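Local coordinates for L-threonine dehydrogenase (Flavobacterium frigidimaris, PDB 2YY7), which probably catalyses the NAD-dependent oxidation of L-threonine at its 3-hydroxyl and binds NAD in a Rossmann-type domain, at residues I5-A10 and Q20-L25; T16-K21 and Y73-L78; D190-A195 and T250-E255; M245-T250 and E301-D306. All blocks are in the same frame, centred on the assembly; numbering follows the deposited sequence.

Contact 1 of 4, residues I5-A10 and Q20-L25; sequences ILIIGA and QKLRKL. With NAD (nicotinamide-adenine-dinucleotide), chain E.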
# COMPACT_ATOMS: atom_id res chain seq x y z
N ILE A 5 -22.23 -3.09 -19.74
CA ILE A 5 -21.18 -3.66 -18.91
C ILE A 5 -20.05 -4.43 -19.59
O ILE A 5 -20.26 -5.20 -20.52
CB ILE A 5 -21.81 -4.60 -17.86
CG1 ILE A 5 -22.88 -3.84 -17.06
CG2 ILE A 5 -20.74 -5.16 -16.92
CD1 ILE A 5 -23.80 -4.72 -16.24
N LEU A 6 -18.83 -4.21 -19.09
CA LEU A 6 -17.66 -4.91 -19.59
C LEU A 6 -17.03 -5.62 -18.40
O LEU A 6 -16.60 -4.98 -17.43
CB LEU A 6 -16.64 -3.93 -20.20
CG LEU A 6 -15.30 -4.58 -20.58
CD1 LEU A 6 -15.53 -5.66 -21.64
CD2 LEU A 6 -14.35 -3.51 -21.09
N ILE A 7 -17.00 -6.95 -18.46
CA ILE A 7 -16.40 -7.73 -17.39
C ILE A 7 -15.03 -8.21 -17.87
O ILE A 7 -14.93 -8.96 -18.84
CB ILE A 7 -17.27 -8.96 -17.04
CG1 ILE A 7 -18.62 -8.49 -16.50
CG2 ILE A 7 -16.55 -9.81 -16.00
CD1 ILE A 7 -19.62 -9.61 -16.32
N ILE A 8 -13.98 -7.75 -17.21
CA ILE A 8 -12.62 -8.12 -17.56
C ILE A 8 -12.23 -9.29 -16.65
O ILE A 8 -12.28 -9.17 -15.42
CB ILE A 8 -11.66 -6.93 -17.36
CG1 ILE A 8 -12.16 -5.74 -18.18
CG2 ILE A 8 -10.24 -7.30 -17.77
CD1 ILE A 8 -11.31 -4.48 -18.03
N GLY A 9 -11.85 -10.41 -17.26
CA GLY A 9 -11.50 -11.60 -16.51
C GLY A 9 -12.78 -12.38 -16.27
O GLY A 9 -12.97 -12.97 -15.20
N ALA A 10 -13.66 -12.39 -17.27
CA ALA A 10 -14.96 -13.05 -17.18
C ALA A 10 -14.95 -14.57 -17.09
O ALA A 10 -15.96 -15.17 -16.71
CB ALA A 10 -15.84 -12.61 -18.36
N GLN A 20 -23.13 -14.31 -15.91
CA GLN A 20 -24.43 -14.94 -16.09
C GLN A 20 -25.53 -14.16 -15.38
O GLN A 20 -26.58 -13.88 -15.97
CB GLN A 20 -24.40 -16.38 -15.56
CG GLN A 20 -25.68 -17.17 -15.84
CD GLN A 20 -25.62 -18.60 -15.29
OE1 GLN A 20 -25.46 -18.81 -14.09
NE2 GLN A 20 -25.74 -19.58 -16.18
N LYS A 21 -25.30 -13.81 -14.12
CA LYS A 21 -26.28 -13.08 -13.34
C LYS A 21 -26.56 -11.69 -13.92
O LYS A 21 -27.71 -11.27 -14.01
CB LYS A 21 -25.79 -12.94 -11.89
CG LYS A 21 -26.78 -12.26 -10.96
CD LYS A 21 -28.10 -13.01 -10.85
CE LYS A 21 -29.03 -12.31 -9.87
NZ LYS A 21 -30.35 -13.00 -9.76
N LEU A 22 -25.51 -10.99 -14.33
CA LEU A 22 -25.67 -9.67 -14.91
C LEU A 22 -26.49 -9.74 -16.20
O LEU A 22 -27.34 -8.88 -16.46
CB LEU A 22 -24.30 -9.05 -15.19
CG LEU A 22 -23.82 -7.88 -14.32
CD1 LEU A 22 -24.51 -7.86 -12.97
CD2 LEU A 22 -22.31 -7.97 -14.17
N ARG A 23 -26.25 -10.77 -17.00
CA ARG A 23 -26.97 -10.94 -18.26
C ARG A 23 -28.46 -11.24 -18.04
O ARG A 23 -29.29 -10.88 -18.87
CB ARG A 23 -26.32 -12.04 -19.11
CG ARG A 23 -25.04 -11.56 -19.79
CD ARG A 23 -24.30 -12.65 -20.54
NE ARG A 23 -23.23 -12.08 -21.35
CZ ARG A 23 -22.24 -12.78 -21.89
NH1 ARG A 23 -22.16 -14.09 -21.71
NH2 ARG A 23 -21.31 -12.16 -22.62
N LYS A 24 -28.78 -11.90 -16.93
CA LYS A 24 -30.17 -12.21 -16.61
C LYS A 24 -30.90 -10.94 -16.18
O LYS A 24 -32.07 -10.75 -16.48
CB LYS A 24 -30.24 -13.24 -15.47
CG LYS A 24 -29.77 -14.63 -15.86
CD LYS A 24 -29.74 -15.58 -14.66
CE LYS A 24 -31.12 -15.79 -14.05
NZ LYS A 24 -31.60 -14.61 -13.28
N LEU A 25 -30.18 -10.07 -15.47
CA LEU A 25 -30.73 -8.82 -14.97
C LEU A 25 -30.80 -7.70 -16.00
O LEU A 25 -31.78 -6.96 -16.04
CB LEU A 25 -29.93 -8.32 -13.77
CG LEU A 25 -29.89 -9.13 -12.47
CD1 LEU A 25 -28.97 -8.43 -11.48
CD2 LEU A 25 -31.29 -9.28 -11.90
PA NAD E . -9.64 -16.34 -11.32
O1A NAD E . -10.51 -17.55 -11.20
O2A NAD E . -8.18 -16.60 -11.22
O5B NAD E . -10.03 -15.48 -12.59
C5B NAD E . -9.16 -14.53 -13.12
C4B NAD E . -9.45 -14.35 -14.59
O4B NAD E . -8.68 -13.25 -15.06
C3B NAD E . -9.07 -15.61 -15.42
O3B NAD E . -10.16 -16.05 -16.24
C2B NAD E . -7.84 -15.13 -16.20
O2B NAD E . -7.72 -15.77 -17.46
C1B NAD E . -8.10 -13.62 -16.31
N9A NAD E . -6.88 -12.86 -16.62
C8A NAD E . -5.62 -13.05 -16.07
N7A NAD E . -4.78 -12.17 -16.64
C5A NAD E . -5.50 -11.42 -17.50
C6A NAD E . -5.13 -10.41 -18.37
N6A NAD E . -3.87 -10.06 -18.49
N1A NAD E . -6.08 -9.84 -19.18
C2A NAD E . -7.40 -10.26 -19.14
N3A NAD E . -7.78 -11.29 -18.31
C4A NAD E . -6.82 -11.86 -17.51
O3 NAD E . -9.96 -15.35 -10.10
PN NAD E . -11.36 -15.07 -9.33
O1N NAD E . -12.52 -14.97 -10.28
O2N NAD E . -11.36 -15.98 -8.16
O5D NAD E . -11.09 -13.59 -8.74
C5D NAD E . -11.50 -12.42 -9.45
C4D NAD E . -11.19 -11.17 -8.59
O4D NAD E . -11.75 -11.32 -7.29
C3D NAD E . -9.69 -10.95 -8.34
O3D NAD E . -9.45 -9.55 -8.27
C2D NAD E . -9.47 -11.52 -6.96
O2D NAD E . -8.29 -10.97 -6.43
C1D NAD E . -10.77 -11.15 -6.25
N1N NAD E . -10.98 -12.04 -5.08
C2N NAD E . -11.29 -13.37 -5.29
C3N NAD E . -11.49 -14.20 -4.19
C7N NAD E . -11.94 -15.63 -4.38
O7N NAD E . -12.03 -16.38 -3.22
N7N NAD E . -12.18 -16.15 -5.59
C4N NAD E . -11.35 -13.70 -2.88
C5N NAD E . -11.07 -12.34 -2.69
C6N NAD E . -10.87 -11.53 -3.79
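Leu-22 of helix 13-26 lies over Ile-5 and Ile-7, two residues on one face of strand 5-8, and this small hydrocarbon cluster is the whole of the contact between the two segments. The nearest backbone approach is 8.5 Å, between the CA atoms of Ile-5 and Leu-22, so the side chains alone bridge helix and strand. CD1 of Ile-5 meets the branch point of the leucine, CG, at 3.7 Å, and the two side chains cross at about a right angle. CD1 of Ile-7 touches one arm of the fork instead, Leu-22 CD2, at 3.8 Å. In both isoleucines CG1 stands anti to the carbonyl carbon (chi1 -55° in Ile-5 and -63° in Ile-7), which sends the two CD1 methyls out from the same strand face to the same leucine. Leu-22 itself departs from the staggered positions, with chi1 at -109°.

Away from this cluster, the far end of segment 5-10 meets the cofactor. Just past the strand, Gly-9 brings its CA to 3.6 Å from O4B of the adenosine ribose of NAD; its positive phi is a conformation that glycine takes easily.

Strand 5-8, helix 13-26 and strand 31-35 form the first beta-alpha-beta unit of the Rossmann fold, and the contact lies inside it. Arg-23, one residue along the helix, hydrogen-bonds through NH2 to the carbonyl of Val-31 at the start of the third element. Strand 5-8 pairs in parallel with both 31-35 and 71-74 in the mixed sheet, while Ile-224 of helix 216-228 and Tyr-73 of strand 71-74 also touch Leu-22.

Contact 2 of 4, residues T16-K21 and Y73-L78; sequences TELTQK and YLMAAL. With NAD (nicotinamide-adenine-dinucleotide), chain E.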
# COMPACT_ATOMS: atom_id res chain seq x y z
N THR A 16 -17.38 -15.97 -14.14
CA THR A 16 -18.31 -16.92 -14.76
C THR A 16 -19.74 -16.69 -14.28
O THR A 16 -20.66 -16.53 -15.08
CB THR A 16 -17.91 -18.38 -14.45
OG1 THR A 16 -16.64 -18.67 -15.05
CG2 THR A 16 -18.95 -19.35 -15.01
N GLU A 17 -19.92 -16.66 -12.96
CA GLU A 17 -21.23 -16.46 -12.35
C GLU A 17 -21.71 -15.02 -12.46
O GLU A 17 -22.89 -14.76 -12.70
CB GLU A 17 -21.19 -16.87 -10.88
CG GLU A 17 -20.93 -18.34 -10.65
CD GLU A 17 -22.01 -19.22 -11.25
OE1 GLU A 17 -23.20 -19.00 -10.92
OE2 GLU A 17 -21.68 -20.13 -12.04
N LEU A 18 -20.78 -14.07 -12.29
CA LEU A 18 -21.09 -12.65 -12.36
C LEU A 18 -21.66 -12.28 -13.73
O LEU A 18 -22.63 -11.53 -13.83
CB LEU A 18 -19.84 -11.82 -12.09
CG LEU A 18 -20.00 -10.30 -12.20
CD1 LEU A 18 -20.95 -9.79 -11.12
CD2 LEU A 18 -18.64 -9.65 -12.06
N THR A 19 -21.04 -12.80 -14.78
CA THR A 19 -21.48 -12.53 -16.15
C THR A 19 -22.88 -13.09 -16.38
O THR A 19 -23.73 -12.42 -16.97
CB THR A 19 -20.51 -13.17 -17.18
OG1 THR A 19 -19.19 -12.62 -17.00
CG2 THR A 19 -20.97 -12.88 -18.60
N GLN A 20 -23.13 -14.31 -15.91
CA GLN A 20 -24.43 -14.94 -16.09
C GLN A 20 -25.53 -14.16 -15.38
O GLN A 20 -26.58 -13.88 -15.97
CB GLN A 20 -24.40 -16.38 -15.56
CG GLN A 20 -25.68 -17.17 -15.84
CD GLN A 20 -25.62 -18.60 -15.29
OE1 GLN A 20 -25.46 -18.81 -14.09
NE2 GLN A 20 -25.74 -19.58 -16.18
N LYS A 21 -25.30 -13.81 -14.12
CA LYS A 21 -26.28 -13.08 -13.34
C LYS A 21 -26.56 -11.69 -13.92
O LYS A 21 -27.71 -11.27 -14.01
CB LYS A 21 -25.79 -12.94 -11.89
CG LYS A 21 -26.78 -12.26 -10.96
CD LYS A 21 -28.10 -13.01 -10.85
CE LYS A 21 -29.03 -12.31 -9.87
NZ LYS A 21 -30.35 -13.00 -9.76
N TYR A 73 -16.27 -4.07 -14.61
CA TYR A 73 -16.03 -4.94 -13.47
C TYR A 73 -14.67 -5.56 -13.78
O TYR A 73 -14.57 -6.45 -14.63
CB TYR A 73 -17.10 -6.04 -13.37
CG TYR A 73 -18.48 -5.56 -12.98
CD1 TYR A 73 -19.04 -5.89 -11.74
CD2 TYR A 73 -19.24 -4.78 -13.86
CE1 TYR A 73 -20.33 -5.47 -11.39
CE2 TYR A 73 -20.53 -4.35 -13.52
CZ TYR A 73 -21.07 -4.70 -12.29
OH TYR A 73 -22.33 -4.27 -11.95
N LEU A 74 -13.62 -5.07 -13.11
CA LEU A 74 -12.26 -5.56 -13.32
C LEU A 74 -11.96 -6.73 -12.38
O LEU A 74 -11.61 -6.53 -11.21
CB LEU A 74 -11.26 -4.44 -13.07
CG LEU A 74 -9.76 -4.77 -13.09
CD1 LEU A 74 -9.35 -5.33 -14.44
CD2 LEU A 74 -8.97 -3.51 -12.79
N MET A 75 -12.09 -7.94 -12.90
CA MET A 75 -11.88 -9.14 -12.10
C MET A 75 -10.52 -9.78 -12.33
O MET A 75 -10.11 -10.64 -11.56
CB MET A 75 -12.98 -10.16 -12.41
CG MET A 75 -14.38 -9.56 -12.40
SD MET A 75 -14.77 -8.73 -10.84
CE MET A 75 -15.31 -10.12 -9.85
N ALA A 76 -9.82 -9.37 -13.38
CA ALA A 76 -8.52 -9.95 -13.70
C ALA A 76 -7.43 -9.58 -12.69
O ALA A 76 -7.29 -8.42 -12.32
CB ALA A 76 -8.08 -9.53 -15.12
N ALA A 77 -6.68 -10.59 -12.27
CA ALA A 77 -5.59 -10.43 -11.31
C ALA A 77 -5.12 -11.82 -10.92
O ALA A 77 -5.82 -12.80 -11.16
CB ALA A 77 -6.07 -9.70 -10.07
N LEU A 78 -3.93 -11.91 -10.33
CA LEU A 78 -3.42 -13.19 -9.84
C LEU A 78 -3.80 -13.24 -8.36
O LEU A 78 -3.71 -12.22 -7.66
CB LEU A 78 -1.89 -13.27 -10.00
CG LEU A 78 -1.33 -13.31 -11.42
CD1 LEU A 78 0.15 -13.70 -11.38
CD2 LEU A 78 -2.09 -14.33 -12.25
PA NAD E . -9.64 -16.34 -11.32
O1A NAD E . -10.51 -17.55 -11.20
O2A NAD E . -8.18 -16.60 -11.22
O5B NAD E . -10.03 -15.48 -12.59
C5B NAD E . -9.16 -14.53 -13.12
C4B NAD E . -9.45 -14.35 -14.59
O4B NAD E . -8.68 -13.25 -15.06
C3B NAD E . -9.07 -15.61 -15.42
O3B NAD E . -10.16 -16.05 -16.24
C2B NAD E . -7.84 -15.13 -16.20
O2B NAD E . -7.72 -15.77 -17.46
C1B NAD E . -8.10 -13.62 -16.31
N9A NAD E . -6.88 -12.86 -16.62
C8A NAD E . -5.62 -13.05 -16.07
N7A NAD E . -4.78 -12.17 -16.64
C5A NAD E . -5.50 -11.42 -17.50
C6A NAD E . -5.13 -10.41 -18.37
N6A NAD E . -3.87 -10.06 -18.49
N1A NAD E . -6.08 -9.84 -19.18
C2A NAD E . -7.40 -10.26 -19.14
N3A NAD E . -7.78 -11.29 -18.31
C4A NAD E . -6.82 -11.86 -17.51
O3 NAD E . -9.96 -15.35 -10.10
PN NAD E . -11.36 -15.07 -9.33
O1N NAD E . -12.52 -14.97 -10.28
O2N NAD E . -11.36 -15.98 -8.16
O5D NAD E . -11.09 -13.59 -8.74
C5D NAD E . -11.50 -12.42 -9.45
C4D NAD E . -11.19 -11.17 -8.59
O4D NAD E . -11.75 -11.32 -7.29
C3D NAD E . -9.69 -10.95 -8.34
O3D NAD E . -9.45 -9.55 -8.27
C2D NAD E . -9.47 -11.52 -6.96
O2D NAD E . -8.29 -10.97 -6.43
C1D NAD E . -10.77 -11.15 -6.25
N1N NAD E . -10.98 -12.04 -5.08
C2N NAD E . -11.29 -13.37 -5.29
C3N NAD E . -11.49 -14.20 -4.19
C7N NAD E . -11.94 -15.63 -4.38
O7N NAD E . -12.03 -16.38 -3.22
N7N NAD E . -12.18 -16.15 -5.59
C4N NAD E . -11.35 -13.70 -2.88
C5N NAD E . -11.07 -12.34 -2.69
C6N NAD E . -10.87 -11.53 -3.79
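In the Rossmann fold of this enzyme, helix 13-26 of the first beta-alpha-beta unit also packs on strand 71-74, the neighbour of strand 5-8 on its other side, at the point where the chain leaves the sheet to line the NAD pocket. Within 16-21, Leu-18 alone touches 73-78, and a single methyl, CD2, does the touching. Its CG stands anti to the backbone N (chi1 177°), carrying the fork from the helix toward the strand. There CD2 approaches the phenol ring of Tyr-73 obliquely, 3.8 Å from CD1, and also lies near CB of the same residue. The same methyl also lies 4.0 Å from Met-75 CE. The methionine reaches it by a chain bent at both chi2 (-55°) and chi3 (-84°), which brings the sulfur and methyl round to the leucine.

One methyl of the helix thus touches both the last part of the strand, at Tyr-73, and the loop that follows it, at Met-75. Ile-220 of helix 216-228 also packs on Leu-18, and Tyr-73 touches Thr-223 and Met-227 of that helix, so the cluster continues beyond the two segments. Phe-114 and Pro-116 of strand 112-118 touch Met-75 too.

The polypeptide beyond the strand serves the cofactor directly. Ala-76 sets its CB against the adenine, 3.6 Å from C4A, and the CB of Ala-77 is 3.8 Å from O3D of the nicotinamide ribose. Met-75, which packs against Leu-18 through its side chain, comes closest to NAD through its backbone: its carbonyl O lies 3.1 Å from C5D of the nicotinamide riboside half.

Contact 3 of 4, residues D190-A195 and T250-E255; sequences DIFYKA and TEIANE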
# COMPACT_ATOMS: atom_id res chain seq x y z
N ASP A 190 -12.07 -27.49 -3.31
CA ASP A 190 -11.46 -28.79 -3.60
C ASP A 190 -12.06 -29.92 -2.75
O ASP A 190 -12.32 -31.02 -3.25
CB ASP A 190 -9.95 -28.72 -3.36
CG ASP A 190 -9.24 -27.87 -4.38
OD1 ASP A 190 -8.03 -27.60 -4.19
OD2 ASP A 190 -9.87 -27.47 -5.38
N ILE A 191 -12.26 -29.65 -1.47
CA ILE A 191 -12.80 -30.64 -0.54
C ILE A 191 -14.10 -31.24 -1.06
O ILE A 191 -14.39 -32.41 -0.81
CB ILE A 191 -13.04 -30.01 0.85
CG1 ILE A 191 -13.34 -31.10 1.88
CG2 ILE A 191 -14.17 -28.99 0.78
CD1 ILE A 191 -13.42 -30.58 3.31
N PHE A 192 -14.89 -30.45 -1.78
CA PHE A 192 -16.15 -30.95 -2.33
C PHE A 192 -15.90 -31.89 -3.50
O PHE A 192 -16.50 -32.96 -3.58
CB PHE A 192 -17.04 -29.78 -2.76
CG PHE A 192 -17.80 -29.13 -1.62
CD1 PHE A 192 -18.94 -29.72 -1.10
CD2 PHE A 192 -17.35 -27.93 -1.06
CE1 PHE A 192 -19.64 -29.13 -0.03
CE2 PHE A 192 -18.03 -27.33 0.00
CZ PHE A 192 -19.18 -27.93 0.52
N TYR A 193 -15.00 -31.51 -4.40
CA TYR A 193 -14.70 -32.36 -5.55
C TYR A 193 -14.09 -33.70 -5.15
O TYR A 193 -14.44 -34.74 -5.71
CB TYR A 193 -13.79 -31.64 -6.54
CG TYR A 193 -14.50 -30.56 -7.33
CD1 TYR A 193 -14.63 -29.27 -6.82
CD2 TYR A 193 -15.08 -30.84 -8.56
CE1 TYR A 193 -15.33 -28.28 -7.52
CE2 TYR A 193 -15.79 -29.87 -9.27
CZ TYR A 193 -15.91 -28.59 -8.74
OH TYR A 193 -16.63 -27.64 -9.43
N LYS A 194 -13.17 -33.67 -4.18
CA LYS A 194 -12.51 -34.89 -3.73
C LYS A 194 -13.42 -35.75 -2.85
O LYS A 194 -13.32 -36.97 -2.87
CB LYS A 194 -11.23 -34.55 -2.95
CG LYS A 194 -10.20 -33.77 -3.75
CD LYS A 194 -9.74 -34.53 -4.97
CE LYS A 194 -8.71 -33.72 -5.74
NZ LYS A 194 -8.36 -34.34 -7.05
N ALA A 195 -14.30 -35.11 -2.08
CA ALA A 195 -15.22 -35.84 -1.22
C ALA A 195 -16.17 -36.65 -2.10
O ALA A 195 -16.44 -37.82 -1.84
CB ALA A 195 -16.03 -34.87 -0.36
N THR A 250 -12.11 -28.64 9.76
CA THR A 250 -12.79 -29.67 10.54
C THR A 250 -14.30 -29.48 10.44
O THR A 250 -15.04 -30.44 10.23
CB THR A 250 -12.40 -29.62 12.04
OG1 THR A 250 -10.99 -29.86 12.18
CG2 THR A 250 -13.15 -30.69 12.82
N GLU A 251 -14.75 -28.24 10.56
CA GLU A 251 -16.19 -27.96 10.49
C GLU A 251 -16.80 -28.21 9.11
O GLU A 251 -17.87 -28.82 9.02
CB GLU A 251 -16.48 -26.52 10.94
CG GLU A 251 -16.03 -26.23 12.37
CD GLU A 251 -16.18 -24.76 12.76
OE1 GLU A 251 -15.69 -23.89 12.02
OE2 GLU A 251 -16.78 -24.49 13.82
N ILE A 252 -16.14 -27.77 8.04
CA ILE A 252 -16.73 -28.00 6.72
C ILE A 252 -16.67 -29.48 6.35
O ILE A 252 -17.57 -29.99 5.67
CB ILE A 252 -16.05 -27.15 5.60
CG1 ILE A 252 -16.71 -27.46 4.26
CG2 ILE A 252 -14.55 -27.43 5.54
CD1 ILE A 252 -16.38 -26.48 3.15
N ALA A 253 -15.64 -30.17 6.81
CA ALA A 253 -15.51 -31.60 6.54
C ALA A 253 -16.62 -32.35 7.28
O ALA A 253 -17.18 -33.31 6.77
CB ALA A 253 -14.13 -32.10 6.99
N ASN A 254 -16.94 -31.88 8.49
CA ASN A 254 -18.00 -32.50 9.29
C ASN A 254 -19.37 -32.27 8.67
O ASN A 254 -20.25 -33.13 8.74
CB ASN A 254 -17.99 -31.96 10.72
CG ASN A 254 -16.87 -32.55 11.57
OD1 ASN A 254 -16.32 -33.60 11.24
ND2 ASN A 254 -16.54 -31.88 12.67
N GLU A 255 -19.57 -31.11 8.06
CA GLU A 255 -20.85 -30.82 7.43
C GLU A 255 -21.01 -31.74 6.21
O GLU A 255 -22.10 -32.24 5.94
CB GLU A 255 -20.92 -29.35 6.99
CG GLU A 255 -22.31 -28.93 6.55
CD GLU A 255 -23.33 -28.98 7.68
OE1 GLU A 255 -24.54 -29.07 7.39
OE2 GLU A 255 -22.92 -28.94 8.86
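Two helices of the C-terminal part of this short-chain dehydrogenase-reductase fold, which in relatives usually carries the substrate side, pack here through a strip of aliphatic and aromatic carbon: 187-197 and 249-257. The short segments have axes 11.0 Å apart at closest approach and run in broadly the same direction, crossing at -37°. Ile-191, Phe-192 and Ile-252 span the gap, the two isoleucines lying side by side and pointing opposite ways. In Ile-191 the CG1 arm stands anti to the backbone N (chi1 -169°), and its CD1 is thereby extended to the other helix, 4.0 Å from CG2 of Ile-252. The same methyl lies against the small residue next along that helix, Ala-253, touching both its CA and its CB.

Ile-252 extends its own CD1 the other way, where it rests against both CG2 of Ile-191 and the ring of Phe-192. Around this pair the packing carries on: Phe-263 covers Ile-191 and Ala-253, while Met-307 of helix 300-311 touches Phe-192. The bound NAD is about 13 Å from the side chain of Ile-252. Phe-192 meets that isoleucine obliquely, its CE2 lying 3.7 Å from Ile-252 CD1.

Contact 4 of 4, residues M245-T250 and E301-D306; sequences MSFTPT and ESMTKD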
# COMPACT_ATOMS: atom_id res chain seq x y z
N MET A 245 -19.72 -16.23 6.29
CA MET A 245 -19.36 -17.36 7.16
C MET A 245 -17.92 -17.33 7.64
O MET A 245 -17.09 -16.59 7.13
CB MET A 245 -19.54 -18.69 6.42
CG MET A 245 -20.77 -18.82 5.56
SD MET A 245 -20.68 -20.40 4.68
CE MET A 245 -19.67 -19.94 3.26
N SER A 246 -17.65 -18.18 8.62
CA SER A 246 -16.32 -18.38 9.19
C SER A 246 -16.37 -19.80 9.71
O SER A 246 -17.26 -20.16 10.49
CB SER A 246 -16.04 -17.39 10.33
OG SER A 246 -15.54 -16.15 9.85
N PHE A 247 -15.43 -20.62 9.25
CA PHE A 247 -15.36 -22.01 9.67
C PHE A 247 -13.96 -22.58 9.47
O PHE A 247 -13.13 -22.01 8.77
CB PHE A 247 -16.40 -22.85 8.91
CG PHE A 247 -16.24 -22.85 7.40
CD1 PHE A 247 -15.22 -23.58 6.79
CD2 PHE A 247 -17.13 -22.14 6.60
CE1 PHE A 247 -15.09 -23.61 5.39
CE2 PHE A 247 -17.01 -22.16 5.19
CZ PHE A 247 -15.99 -22.90 4.59
N THR A 248 -13.71 -23.72 10.10
CA THR A 248 -12.42 -24.41 10.00
C THR A 248 -12.59 -25.59 9.07
O THR A 248 -13.71 -25.96 8.72
CB THR A 248 -11.99 -24.97 11.37
OG1 THR A 248 -12.98 -25.89 11.83
CG2 THR A 248 -11.83 -23.86 12.40
N PRO A 249 -11.47 -26.20 8.64
CA PRO A 249 -11.58 -27.36 7.75
C PRO A 249 -12.35 -28.48 8.46
O PRO A 249 -13.17 -29.17 7.84
CB PRO A 249 -10.13 -27.73 7.49
CG PRO A 249 -9.46 -26.38 7.49
CD PRO A 249 -10.08 -25.71 8.69
N THR A 250 -12.11 -28.64 9.76
CA THR A 250 -12.79 -29.67 10.54
C THR A 250 -14.30 -29.48 10.44
O THR A 250 -15.04 -30.44 10.23
CB THR A 250 -12.40 -29.62 12.04
OG1 THR A 250 -10.99 -29.86 12.18
CG2 THR A 250 -13.15 -30.69 12.82
N GLU A 301 -24.21 -24.88 6.43
CA GLU A 301 -25.16 -25.94 6.12
C GLU A 301 -25.86 -25.79 4.76
O GLU A 301 -25.92 -26.74 3.98
CB GLU A 301 -26.22 -26.05 7.23
CG GLU A 301 -27.41 -26.94 6.86
CD GLU A 301 -28.39 -27.11 8.01
OE1 GLU A 301 -28.74 -26.10 8.67
OE2 GLU A 301 -28.84 -28.25 8.25
N SER A 302 -26.40 -24.61 4.48
CA SER A 302 -27.08 -24.40 3.20
C SER A 302 -26.13 -24.39 2.01
O SER A 302 -26.49 -24.79 0.91
CB SER A 302 -27.91 -23.10 3.23
OG SER A 302 -27.13 -21.98 3.60
N MET A 303 -24.90 -23.93 2.22
CA MET A 303 -23.93 -23.92 1.13
C MET A 303 -23.48 -25.34 0.81
O MET A 303 -23.36 -25.71 -0.35
CB MET A 303 -22.71 -23.08 1.49
CG MET A 303 -21.58 -23.28 0.50
SD MET A 303 -20.09 -22.41 0.93
CE MET A 303 -19.44 -23.49 2.23
N THR A 304 -23.22 -26.12 1.85
CA THR A 304 -22.78 -27.50 1.66
C THR A 304 -23.83 -28.28 0.88
O THR A 304 -23.51 -29.04 -0.03
CB THR A 304 -22.52 -28.20 3.01
OG1 THR A 304 -21.44 -27.55 3.69
CG2 THR A 304 -22.15 -29.67 2.79
N LYS A 305 -25.10 -28.09 1.25
CA LYS A 305 -26.19 -28.78 0.58
C LYS A 305 -26.21 -28.41 -0.90
O LYS A 305 -26.25 -29.28 -1.77
CB LYS A 305 -27.53 -28.41 1.22
CG LYS A 305 -28.74 -29.04 0.55
CD LYS A 305 -30.03 -28.55 1.17
CE LYS A 305 -31.24 -29.21 0.53
NZ LYS A 305 -32.52 -28.63 1.02
N ASP A 306 -26.20 -27.11 -1.17
CA ASP A 306 -26.23 -26.59 -2.54
C ASP A 306 -25.04 -27.04 -3.38
O ASP A 306 -25.19 -27.31 -4.57
CB ASP A 306 -26.32 -25.06 -2.51
CG ASP A 306 -26.80 -24.48 -3.82
OD1 ASP A 306 -25.96 -24.18 -4.70
OD2 ASP A 306 -28.03 -24.33 -3.99
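Met-245 and Met-303 cross obliquely, methyl against sulfur, where strand 245-247 faces helix 300-311. CE of Met-245 comes to 3.4 Å from SD of Met-303, and it also lies 3.7 Å from the CE of that residue. The helix methionine sends its chain straight out from the backbone, with CG anti to the backbone N (chi1 168°) and the next torsion extended as well, before turning at chi3 (78°). That last turn swings its methyl aside to Phe-247, two residues beyond Met-245 on the strand. Met-303 CE is 4.1 Å from CE2 of the ring, approaching it obliquely, and the two side chains stand at about a right angle. Met-245, meanwhile, places its own CE at the edge of the Phe-247 ring, in the ring plane, so that ring and both methyls make one small group.

The strand pairs antiparallel with 211-215, and Met-213 and Tyr-215 from there touch the same side chains. Just beyond it, Thr-248 occupies the N-cap of helix 249-257 in a capping box: its side chain caps a backbone N, and its own N is hydrogen-bonded to Glu-251 OE1.

Chemically the contact is sulfur, methyl and aromatic carbon, all buried. With no polar bond across it to prescribe a direction, it rests on shape and on dispersion between the polarisable SD of Met-303, the two methyls and the Phe-247 ring.

Overall arrangement
Contacts 1 and 2 belong to the NAD-binding half and share helix 13-26, whose residues Leu-22 and Leu-18 pack on the neighbouring strands 5-8 and 71-74; their centres are 7 Å apart and both segment pairs touch the cofactor. Backbone pairing ties the strands, with Ile-8 N 2.9 Å from Tyr-73 O. Contacts 3 and 4 form a second pair, centres 8 Å apart, joined through helix 249-257, where Ile-252 CB lies 3.7 Å from Phe-247 CE1. The two pairs stay apart: contact 2 is 23 Å from contact 4 between centres. The latter nevertheless reaches the same mixed sheet, and the side chain of Met-245 is about 11 Å from NAD.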